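Putative rubredoxin reductase (Rhodopseudomonas palustris, PDB 3FG2) probably uses NADH and a bound FAD to pass electrons to the ferredoxin that serves the cytochrome P450 CYP199A2. Local coordinates at residues Ile148-Glu156 and Arg176-Pro184; Val168-Val177 and Gly198-Arg206. All coordinates share one frame; numbering follows the deposited sequence.

Contact 1: residues Ile148-Glu156 and Arg176-Pro184. With FAD (flavin-adenine dinucleotide), chain B.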
loop_
_atom_site.group_PDB
_atom_site.type_symbol
_atom_site.label_atom_id
_atom_site.label_comp_id
_atom_site.label_asym_id
_atom_site.label_seq_id
_atom_site.Cartn_x
_atom_site.Cartn_y
_atom_site.Cartn_z
ATOM N N ILE A 148 -15.954 0.241 6.718
ATOM C CA ILE A 148 -15.954 -1.191 6.442
ATOM C C ILE A 148 -14.549 -1.586 6.017
ATOM O O ILE A 148 -14.083 -1.185 4.953
ATOM C CB ILE A 148 -16.928 -1.564 5.291
ATOM C CG1 ILE A 148 -18.325 -0.992 5.570
ATOM C CG2 ILE A 148 -16.985 -3.083 5.138
ATOM C CD1 ILE A 148 -19.341 -1.213 4.444
ATOM N N GLY A 149 -13.882 -2.379 6.849
ATOM C CA GLY A 149 -12.530 -2.815 6.543
ATOM C C GLY A 149 -11.543 -2.261 7.552
ATOM O O GLY A 149 -11.204 -1.076 7.505
ATOM N N ALA A 150 -11.083 -3.109 8.465
ATOM C CA ALA A 150 -10.149 -2.672 9.495
ATOM C C ALA A 150 -8.683 -2.799 9.081
ATOM O O ALA A 150 -7.838 -3.214 9.872
ATOM C CB ALA A 150 -10.400 -3.445 10.785
ATOM N N GLY A 151 -8.389 -2.449 7.836
ATOM C CA GLY A 151 -7.020 -2.501 7.367
ATOM C C GLY A 151 -6.342 -1.218 7.804
ATOM O O GLY A 151 -6.974 -0.388 8.469
ATOM N N PHE A 152 -5.072 -1.044 7.449
ATOM C CA PHE A 152 -4.342 0.163 7.830
ATOM C C PHE A 152 -5.087 1.441 7.457
ATOM O O PHE A 152 -5.333 2.305 8.299
ATOM C CB PHE A 152 -2.966 0.213 7.157
ATOM C CG PHE A 152 -2.027 -0.858 7.603
ATOM C CD1 PHE A 152 -1.821 -1.105 8.959
ATOM C CD2 PHE A 152 -1.322 -1.613 6.666
ATOM C CE1 PHE A 152 -0.930 -2.081 9.376
ATOM C CE2 PHE A 152 -0.426 -2.597 7.077
ATOM C CZ PHE A 152 -0.232 -2.828 8.439
ATOM N N ILE A 153 -5.437 1.556 6.183
ATOM C CA ILE A 153 -6.110 2.746 5.693
ATOM C C ILE A 153 -7.398 3.050 6.444
ATOM O O ILE A 153 -7.619 4.179 6.873
ATOM C CB ILE A 153 -6.394 2.620 4.186
ATOM C CG1 ILE A 153 -5.070 2.433 3.444
ATOM C CG2 ILE A 153 -7.124 3.871 3.680
ATOM C CD1 ILE A 153 -5.216 2.137 1.976
ATOM N N GLY A 154 -8.243 2.043 6.610
ATOM C CA GLY A 154 -9.490 2.248 7.315
ATOM C C GLY A 154 -9.316 2.837 8.703
ATOM O O GLY A 154 -10.072 3.730 9.098
ATOM N N LEU A 155 -8.328 2.347 9.451
ATOM C CA LEU A 155 -8.098 2.835 10.806
ATOM C C LEU A 155 -7.435 4.201 10.820
ATOM O O LEU A 155 -7.736 5.033 11.677
ATOM C CB LEU A 155 -7.262 1.831 11.603
ATOM C CG LEU A 155 -7.952 0.476 11.854
ATOM C CD1 LEU A 155 -7.036 -0.434 12.662
ATOM C CD2 LEU A 155 -9.260 0.691 12.606
ATOM N N GLU A 156 -6.528 4.438 9.878
ATOM C CA GLU A 156 -5.870 5.728 9.812
ATOM C C GLU A 156 -6.964 6.767 9.570
ATOM O O GLU A 156 -6.932 7.857 10.137
ATOM C CB GLU A 156 -4.830 5.741 8.684
ATOM C CG GLU A 156 -3.721 4.705 8.876
ATOM C CD GLU A 156 -2.600 4.808 7.853
ATOM O OE1 GLU A 156 -2.819 5.381 6.762
ATOM O OE2 GLU A 156 -1.494 4.300 8.138
ATOM N N ARG A 176 -10.406 -9.639 14.692
ATOM C CA ARG A 176 -9.537 -8.542 15.129
ATOM C C ARG A 176 -9.106 -7.681 13.939
ATOM O O ARG A 176 -9.189 -8.106 12.786
ATOM C CB ARG A 176 -8.297 -9.088 15.851
ATOM C CG ARG A 176 -7.331 -9.862 14.958
ATOM C CD ARG A 176 -6.258 -10.576 15.770
ATOM N NE ARG A 176 -5.483 -11.487 14.933
ATOM C CZ ARG A 176 -4.481 -11.112 14.145
ATOM N NH1 ARG A 176 -4.122 -9.838 14.088
ATOM N NH2 ARG A 176 -3.846 -12.009 13.402
ATOM N N VAL A 177 -8.648 -6.468 14.225
ATOM C CA VAL A 177 -8.231 -5.545 13.180
ATOM C C VAL A 177 -6.888 -5.891 12.540
ATOM O O VAL A 177 -6.047 -6.531 13.154
ATOM C CB VAL A 177 -8.154 -4.097 13.723
ATOM C CG1 VAL A 177 -9.517 -3.673 14.249
ATOM C CG2 VAL A 177 -7.112 -3.999 14.824
ATOM N N MET A 178 -6.706 -5.457 11.296
ATOM C CA MET A 178 -5.474 -5.695 10.563
ATOM C C MET A 178 -5.067 -7.170 10.544
ATOM O O MET A 178 -3.883 -7.489 10.445
ATOM C CB MET A 178 -4.352 -4.853 11.178
ATOM C CG MET A 178 -4.616 -3.342 11.156
ATOM S SD MET A 178 -3.279 -2.377 11.889
ATOM C CE MET A 178 -3.796 -2.289 13.579
ATOM N N ALA A 179 -6.049 -8.064 10.624
ATOM C CA ALA A 179 -5.800 -9.506 10.660
ATOM C C ALA A 179 -4.928 -10.042 9.528
ATOM O O ALA A 179 -4.245 -11.062 9.679
ATOM C CB ALA A 179 -7.129 -10.257 10.688
ATOM N N ARG A 180 -4.958 -9.354 8.395
ATOM C CA ARG A 180 -4.182 -9.746 7.226
ATOM C C ARG A 180 -2.713 -9.325 7.317
ATOM O O ARG A 180 -1.870 -9.867 6.598
ATOM C CB ARG A 180 -4.809 -9.117 5.975
ATOM C CG ARG A 180 -4.064 -9.339 4.662
ATOM C CD ARG A 180 -4.149 -10.794 4.193
ATOM N NE ARG A 180 -2.918 -11.530 4.466
ATOM C CZ ARG A 180 -1.874 -11.586 3.645
ATOM N NH1 ARG A 180 -1.898 -10.955 2.479
ATOM N NH2 ARG A 180 -0.795 -12.265 4.000
ATOM N N VAL A 181 -2.396 -8.386 8.209
ATOM C CA VAL A 181 -1.027 -7.889 8.283
ATOM C C VAL A 181 -0.262 -7.809 9.609
ATOM O O VAL A 181 0.954 -7.626 9.586
ATOM C CB VAL A 181 -0.944 -6.492 7.622
ATOM C CG1 VAL A 181 -1.186 -6.607 6.125
ATOM C CG2 VAL A 181 -1.989 -5.568 8.238
ATOM N N VAL A 182 -0.939 -7.925 10.750
ATOM C CA VAL A 182 -0.238 -7.855 12.039
ATOM C C VAL A 182 -0.651 -8.992 12.966
ATOM O O VAL A 182 -1.691 -9.628 12.750
ATOM C CB VAL A 182 -0.513 -6.510 12.780
ATOM C CG1 VAL A 182 -0.194 -5.337 11.873
ATOM C CG2 VAL A 182 -1.967 -6.449 13.249
ATOM N N THR A 183 0.155 -9.244 13.996
ATOM C CA THR A 183 -0.159 -10.304 14.958
ATOM C C THR A 183 -1.144 -9.766 16.017
ATOM O O THR A 183 -1.270 -8.554 16.203
ATOM C CB THR A 183 1.130 -10.863 15.634
ATOM O OG1 THR A 183 1.827 -9.814 16.324
ATOM C CG2 THR A 183 2.050 -11.474 14.584
ATOM N N PRO A 184 -1.848 -10.663 16.726
ATOM C CA PRO A 184 -2.830 -10.298 17.755
ATOM C C PRO A 184 -2.468 -9.203 18.763
ATOM O O PRO A 184 -3.318 -8.381 19.107
ATOM C CB PRO A 184 -3.128 -11.634 18.436
ATOM C CG PRO A 184 -2.972 -12.613 17.310
ATOM C CD PRO A 184 -1.692 -12.126 16.661
HETATM P PA FAD B . 0.413 3.291 -7.262
HETATM O O1A FAD B . -0.992 2.910 -6.969
HETATM O O2A FAD B . 1.042 4.255 -6.549
HETATM O O5B FAD B . 0.226 3.929 -8.649
HETATM C C5B FAD B . -0.379 3.255 -9.798
HETATM C C4B FAD B . -0.610 4.387 -10.823
HETATM O O4B FAD B . -0.786 3.747 -12.143
HETATM C C3B FAD B . -1.875 5.237 -10.603
HETATM O O3B FAD B . -1.716 6.619 -10.679
HETATM C C2B FAD B . -2.839 4.612 -11.572
HETATM O O2B FAD B . -3.927 5.427 -11.881
HETATM C C1B FAD B . -1.945 4.400 -12.757
HETATM N N9A FAD B . -2.377 3.428 -13.763
HETATM C C8A FAD B . -3.044 2.249 -13.543
HETATM N N7A FAD B . -3.305 1.586 -14.663
HETATM C C5A FAD B . -2.790 2.358 -15.663
HETATM C C6A FAD B . -2.759 2.179 -17.132
HETATM N N6A FAD B . -3.272 1.149 -17.765
HETATM N N1A FAD B . -2.135 3.196 -17.826
HETATM C C2A FAD B . -1.584 4.291 -17.205
HETATM N N3A FAD B . -1.571 4.531 -15.872
HETATM C C4A FAD B . -2.188 3.534 -15.139
HETATM N N1 FAD B . 2.557 2.152 1.974
HETATM C C2 FAD B . 3.448 2.302 2.954
HETATM O O2 FAD B . 4.474 1.692 2.960
HETATM N N3 FAD B . 3.229 3.202 4.048
HETATM C C4 FAD B . 2.079 3.967 4.137
HETATM O O4 FAD B . 1.931 4.724 5.079
HETATM C C4X FAD B . 1.098 3.814 3.067
HETATM N N5 FAD B . -0.045 4.543 3.095
HETATM C C5X FAD B . -0.950 4.382 2.061
HETATM C C6 FAD B . -2.138 5.167 2.100
HETATM C C7 FAD B . -3.095 5.081 1.111
HETATM C C7M FAD B . -4.343 5.938 1.200
HETATM C C8 FAD B . -2.899 4.161 -0.016
HETATM C C8M FAD B . -3.904 4.018 -1.137
HETATM C C9 FAD B . -1.728 3.375 -0.063
HETATM C C9A FAD B . -0.754 3.480 0.960
HETATM N N10 FAD B . 0.485 2.711 0.967
HETATM C C10 FAD B . 1.393 2.863 1.976
HETATM C "C1'" FAD B . 0.711 1.779 -0.165
HETATM C "C2'" FAD B . 1.502 2.491 -1.305
HETATM O "O2'" FAD B . 0.796 3.655 -1.671
HETATM C "C3'" FAD B . 1.618 1.523 -2.465
HETATM O "O3'" FAD B . 2.357 0.377 -2.058
HETATM C "C4'" FAD B . 2.325 2.196 -3.629
HETATM O "O4'" FAD B . 1.591 3.373 -4.056
HETATM C "C5'" FAD B . 2.417 1.210 -4.768
HETATM O "O5'" FAD B . 3.116 1.957 -5.970
HETATM P P FAD B . 2.706 1.631 -7.378
HETATM O O1P FAD B . 3.649 2.552 -8.204
HETATM O O2P FAD B . 2.776 0.276 -7.697
HETATM O O3P FAD B . 1.312 2.025 -7.607
#
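The glycine-rich turn of the second Rossmann-type unit, where strand 144-148 passes into helix 152-163, meets the loop that leads to helix 184-196; the two meet where Ala150 faces Val177 and Met178. Gly149, Gly151 and Gly154 fit the GxGxxG pattern, which in relatives receives the dinucleotide, here probably NADH. With no side chain, Gly154 lets the first turn of the helix pack close on Gly149 O. Across the contact, Met178 N donates to Ala150 O at 2.9 Å, a bent bond with an N-H...O angle of 142° and the donor tilted off the carbonyl plane. Beside it the small methyl of Ala150 fits against Val177, Ala150 CB to Val177 CG1 being 3.6 Å.

Met178 sits inside the type II turn from Arg176 to Ala179. Its CG lies anti to the carbonyl carbon (chi1 -60°), which with an extended chi2 brings SD to the Phe152 ring, and the bend at the last torsion turns CE to Leu155. Met178 SD is 3.5 Å from Phe152 CE1 and 4.5 Å from the ring centroid, an oblique Met-aromatic contact with the two side chains crossing nearly at right angles. Val181 CG2 meets the far end of the ring, 3.3 Å from Phe152 CZ. Leu155, one helical turn beyond Gly151, reaches with CD1 to Met178 CE at 3.8 Å.

On another side of the helix Ile153 lays CD1 3.7 Å from C8 of the flavin, while Glu156 forms a salt bridge with Lys47, itself an FAD ligand. Of these two segments it is thus Ile153, not the methionine, that reaches the flavin. One bent backbone bond fixes the register, and dispersion between apolar side chains, with the Met178 thioether packed between Phe152 and Leu155, supplies the rest.

Contact 2: residues Val168-Val177 and Gly198-Arg206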
loop_
_atom_site.group_PDB
_atom_site.type_symbol
_atom_site.label_atom_id
_atom_site.label_comp_id
_atom_site.label_asym_id
_atom_site.label_seq_id
_atom_site.Cartn_x
_atom_site.Cartn_y
_atom_site.Cartn_z
ATOM N N VAL A 168 -17.979 7.276 14.778
ATOM C CA VAL A 168 -17.315 6.267 13.968
ATOM C C VAL A 168 -17.544 4.824 14.380
ATOM O O VAL A 168 -17.335 4.454 15.534
ATOM C CB VAL A 168 -15.790 6.499 13.949
ATOM C CG1 VAL A 168 -15.118 5.487 13.031
ATOM C CG2 VAL A 168 -15.488 7.907 13.502
ATOM N N ASP A 169 -17.963 4.011 13.414
ATOM C CA ASP A 169 -18.179 2.585 13.625
ATOM C C ASP A 169 -17.360 1.831 12.584
ATOM O O ASP A 169 -17.454 2.106 11.384
ATOM C CB ASP A 169 -19.659 2.216 13.487
ATOM C CG ASP A 169 -20.451 2.523 14.740
ATOM O OD1 ASP A 169 -20.892 3.676 14.919
ATOM O OD2 ASP A 169 -20.619 1.610 15.562
ATOM N N VAL A 170 -16.546 0.892 13.053
ATOM C CA VAL A 170 -15.698 0.095 12.174
ATOM C C VAL A 170 -16.200 -1.340 12.063
ATOM O O VAL A 170 -16.330 -2.048 13.061
ATOM C CB VAL A 170 -14.237 0.077 12.671
ATOM C CG1 VAL A 170 -13.412 -0.868 11.808
ATOM C CG2 VAL A 170 -13.653 1.483 12.624
ATOM N N VAL A 171 -16.474 -1.756 10.833
ATOM C CA VAL A 171 -16.971 -3.092 10.539
ATOM C C VAL A 171 -15.885 -3.987 9.933
ATOM O O VAL A 171 -15.397 -3.725 8.833
ATOM C CB VAL A 171 -18.162 -3.013 9.555
ATOM C CG1 VAL A 171 -18.537 -4.406 9.058
ATOM C CG2 VAL A 171 -19.346 -2.346 10.240
ATOM N N GLU A 172 -15.516 -5.038 10.664
ATOM C CA GLU A 172 -14.505 -5.998 10.215
ATOM C C GLU A 172 -15.048 -7.426 10.301
ATOM O O GLU A 172 -15.667 -7.803 11.301
ATOM C CB GLU A 172 -13.236 -5.893 11.066
ATOM C CG GLU A 172 -12.219 -6.991 10.769
ATOM C CD GLU A 172 -11.773 -7.004 9.311
ATOM O OE1 GLU A 172 -11.422 -8.093 8.802
ATOM O OE2 GLU A 172 -11.763 -5.929 8.673
ATOM N N LEU A 173 -14.807 -8.219 9.261
ATOM C CA LEU A 173 -15.288 -9.600 9.240
ATOM C C LEU A 173 -14.463 -10.510 10.147
ATOM O O LEU A 173 -14.995 -11.444 10.746
ATOM C CB LEU A 173 -15.285 -10.157 7.810
ATOM C CG LEU A 173 -15.785 -11.606 7.693
ATOM C CD1 LEU A 173 -17.175 -11.715 8.321
ATOM C CD2 LEU A 173 -15.813 -12.044 6.221
ATOM N N ALA A 174 -13.170 -10.231 10.250
ATOM C CA ALA A 174 -12.284 -11.015 11.097
ATOM C C ALA A 174 -12.517 -10.686 12.572
ATOM O O ALA A 174 -13.138 -9.678 12.910
ATOM C CB ALA A 174 -10.836 -10.734 10.724
ATOM N N PRO A 175 -12.015 -11.539 13.475
ATOM C CA PRO A 175 -12.177 -11.319 14.915
ATOM C C PRO A 175 -11.322 -10.182 15.496
ATOM O O PRO A 175 -11.500 -9.808 16.658
ATOM C CB PRO A 175 -11.817 -12.677 15.505
ATOM C CG PRO A 175 -10.775 -13.173 14.547
ATOM C CD PRO A 175 -11.381 -12.844 13.213
ATOM N N ARG A 176 -10.406 -9.639 14.692
ATOM C CA ARG A 176 -9.537 -8.542 15.129
ATOM C C ARG A 176 -9.106 -7.681 13.939
ATOM O O ARG A 176 -9.189 -8.106 12.786
ATOM C CB ARG A 176 -8.297 -9.088 15.851
ATOM C CG ARG A 176 -7.331 -9.862 14.958
ATOM C CD ARG A 176 -6.258 -10.576 15.770
ATOM N NE ARG A 176 -5.483 -11.487 14.933
ATOM C CZ ARG A 176 -4.481 -11.112 14.145
ATOM N NH1 ARG A 176 -4.122 -9.838 14.088
ATOM N NH2 ARG A 176 -3.846 -12.009 13.402
ATOM N N VAL A 177 -8.648 -6.468 14.225
ATOM C CA VAL A 177 -8.231 -5.545 13.180
ATOM C C VAL A 177 -6.888 -5.891 12.540
ATOM O O VAL A 177 -6.047 -6.531 13.154
ATOM C CB VAL A 177 -8.154 -4.097 13.723
ATOM C CG1 VAL A 177 -9.517 -3.673 14.249
ATOM C CG2 VAL A 177 -7.112 -3.999 14.824
ATOM N N GLY A 198 -13.456 6.479 21.376
ATOM C CA GLY A 198 -14.890 6.498 21.142
ATOM C C GLY A 198 -15.322 5.843 19.848
ATOM O O GLY A 198 -16.474 5.974 19.441
ATOM N N ILE A 199 -14.404 5.145 19.191
ATOM C CA ILE A 199 -14.725 4.462 17.946
ATOM C C ILE A 199 -15.292 3.095 18.321
ATOM O O ILE A 199 -14.691 2.364 19.108
ATOM C CB ILE A 199 -13.467 4.302 17.081
ATOM C CG1 ILE A 199 -12.981 5.691 16.642
ATOM C CG2 ILE A 199 -13.752 3.382 15.907
ATOM C CD1 ILE A 199 -11.613 5.713 15.974
ATOM N N ARG A 200 -16.458 2.758 17.778
ATOM C CA ARG A 200 -17.091 1.483 18.094
ATOM C C ARG A 200 -16.649 0.421 17.090
ATOM O O ARG A 200 -16.950 0.524 15.898
ATOM C CB ARG A 200 -18.621 1.609 18.040
ATOM C CG ARG A 200 -19.193 2.968 18.450
ATOM C CD ARG A 200 -19.380 3.091 19.940
ATOM N NE ARG A 200 -20.348 2.117 20.434
ATOM C CZ ARG A 200 -20.718 2.009 21.707
ATOM N NH1 ARG A 200 -20.203 2.819 22.625
ATOM N NH2 ARG A 200 -21.592 1.078 22.066
ATOM N N MET A 201 -15.938 -0.594 17.577
ATOM C CA MET A 201 -15.461 -1.683 16.733
ATOM C C MET A 201 -16.466 -2.834 16.671
ATOM O O MET A 201 -17.055 -3.206 17.685
ATOM C CB MET A 201 -14.125 -2.205 17.264
ATOM C CG MET A 201 -12.983 -2.037 16.284
ATOM S SD MET A 201 -12.677 -0.295 15.868
ATOM C CE MET A 201 -10.890 -0.310 15.696
ATOM N N HIS A 202 -16.658 -3.395 15.480
ATOM C CA HIS A 202 -17.577 -4.514 15.284
ATOM C C HIS A 202 -16.852 -5.637 14.545
ATOM O O HIS A 202 -16.429 -5.464 13.398
ATOM C CB HIS A 202 -18.775 -4.060 14.460
ATOM C CG HIS A 202 -19.514 -2.909 15.064
ATOM N ND1 HIS A 202 -20.486 -3.072 16.029
ATOM C CD2 HIS A 202 -19.415 -1.576 14.849
ATOM C CE1 HIS A 202 -20.957 -1.887 16.377
ATOM N NE2 HIS A 202 -20.325 -0.963 15.676
ATOM N N TYR A 203 -16.714 -6.786 15.196
ATOM C CA TYR A 203 -16.022 -7.917 14.591
ATOM C C TYR A 203 -16.940 -9.060 14.172
ATOM O O TYR A 203 -18.081 -9.148 14.619
ATOM C CB TYR A 203 -14.961 -8.459 15.553
ATOM C CG TYR A 203 -13.944 -7.430 15.961
ATOM C CD1 TYR A 203 -13.996 -6.825 17.217
ATOM C CD2 TYR A 203 -12.937 -7.038 15.080
ATOM C CE1 TYR A 203 -13.065 -5.848 17.586
ATOM C CE2 TYR A 203 -12.014 -6.072 15.432
ATOM C CZ TYR A 203 -12.078 -5.480 16.684
ATOM O OH TYR A 203 -11.148 -4.530 17.023
ATOM N N GLY A 204 -16.417 -9.929 13.311
ATOM C CA GLY A 204 -17.166 -11.083 12.852
ATOM C C GLY A 204 -18.372 -10.805 11.983
ATOM O O GLY A 204 -19.258 -11.655 11.878
ATOM N N VAL A 205 -18.403 -9.639 11.344
ATOM C CA VAL A 205 -19.527 -9.272 10.495
ATOM C C VAL A 205 -19.144 -8.676 9.135
ATOM O O VAL A 205 -18.067 -8.092 8.973
ATOM C CB VAL A 205 -20.452 -8.274 11.230
ATOM C CG1 VAL A 205 -21.277 -9.012 12.285
ATOM C CG2 VAL A 205 -19.611 -7.177 11.902
ATOM N N ARG A 206 -20.038 -8.847 8.162
ATOM C CA ARG A 206 -19.861 -8.329 6.807
ATOM C C ARG A 206 -21.031 -7.413 6.523
ATOM O O ARG A 206 -22.089 -7.537 7.146
ATOM C CB ARG A 206 -19.952 -9.433 5.748
ATOM C CG ARG A 206 -19.007 -10.590 5.860
ATOM C CD ARG A 206 -19.462 -11.674 4.885
ATOM N NE ARG A 206 -19.531 -11.175 3.515
ATOM C CZ ARG A 206 -18.660 -11.489 2.558
ATOM N NH1 ARG A 206 -17.649 -12.312 2.814
ATOM N NH2 ARG A 206 -18.794 -10.966 1.344
HETATM O O HOH W 1 -18.067 7.086 17.709
HETATM O O HOH W 2 -8.556 -5.888 17.057
#
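Backbone hydrogen bonds join Val168-Val171 to Arg200-His202 in parallel register. Arg200 N donates to Val168 O and Val170 N to Arg200 O; then His202 N reaches Val170 O at 2.8 Å, and Glu172 N continues the ladder to His202 O. Past the strands, Val205 N bonds to Glu172 O, while Gly204, whose positive phi suits a residue without a side chain, turns the chain and gives a weak bond from its N to Ala174 O.

Among the polar side chains, His202 NE2 donates to Asp169 OD2 at 2.6 Å, nearly straight at 169°. His202 CG lies anti to the carbonyl carbon (chi1 -57°), which brings the edge of the ring to Asp169. The carboxylate oxygen uses its anti lone pair, and carboxylate and imidazole are nearly coplanar, 20° apart. The two residues stand on the same face of the sheet, and the negative carboxylate would probably raise the pKa of the imidazole. Glu172 instead turns its end away, OE1 taking Ala174 N and OE2 taking Ala150 N.

These strands bracket helix 184-196 in a beta-alpha-beta crossover, with 200-202 at the margin of a parallel Rossmann-type sheet.

Apolar contacts fill the opposite face, which the helices cover. Val170, beta-branched as suits a strand, sets CB 3.6 Å from Met201 SD, and its CG2 lies 3.8 Å from Ile199 CG2. Met201, long and flexible, bends to bring CE 3.9 Å from Val177 CG1.

The Tyr203 ring packs on the 175-177 loop. Pro175 O lies over one face, offset toward the rim, 3.5 Å from Tyr203 CG. Val177 CG1 approaches in the ring plane, 3.3 Å from Tyr203 OH.

Of two bridging waters, one links Tyr203 OH to Val177 N. The other, at the start of the strands, accepts from Val168 N and donates to Gly198 O.

How the contacts relate
Following the chain from the N terminus, strand 144-148 leads into the glycine-rich turn and helix 152-163, and then strand 167-171. Contact 1 opens at the glycine-rich turn and contact 2 at strand 167-171; loop 176-184 returns to the turn and closes the first, and helix 184-196 then leads to strand 200-202, which closes the second. The two loops therefore cross, sharing Arg176 and Val177. They also touch directly: Gly149 N probably bonds to Val171 O, and Leu155 CD2 packs on Met201 CE. Together they tie two successive beta-alpha units of the sheet, contact 1 near the flavin and contact 2 at the sheet margin.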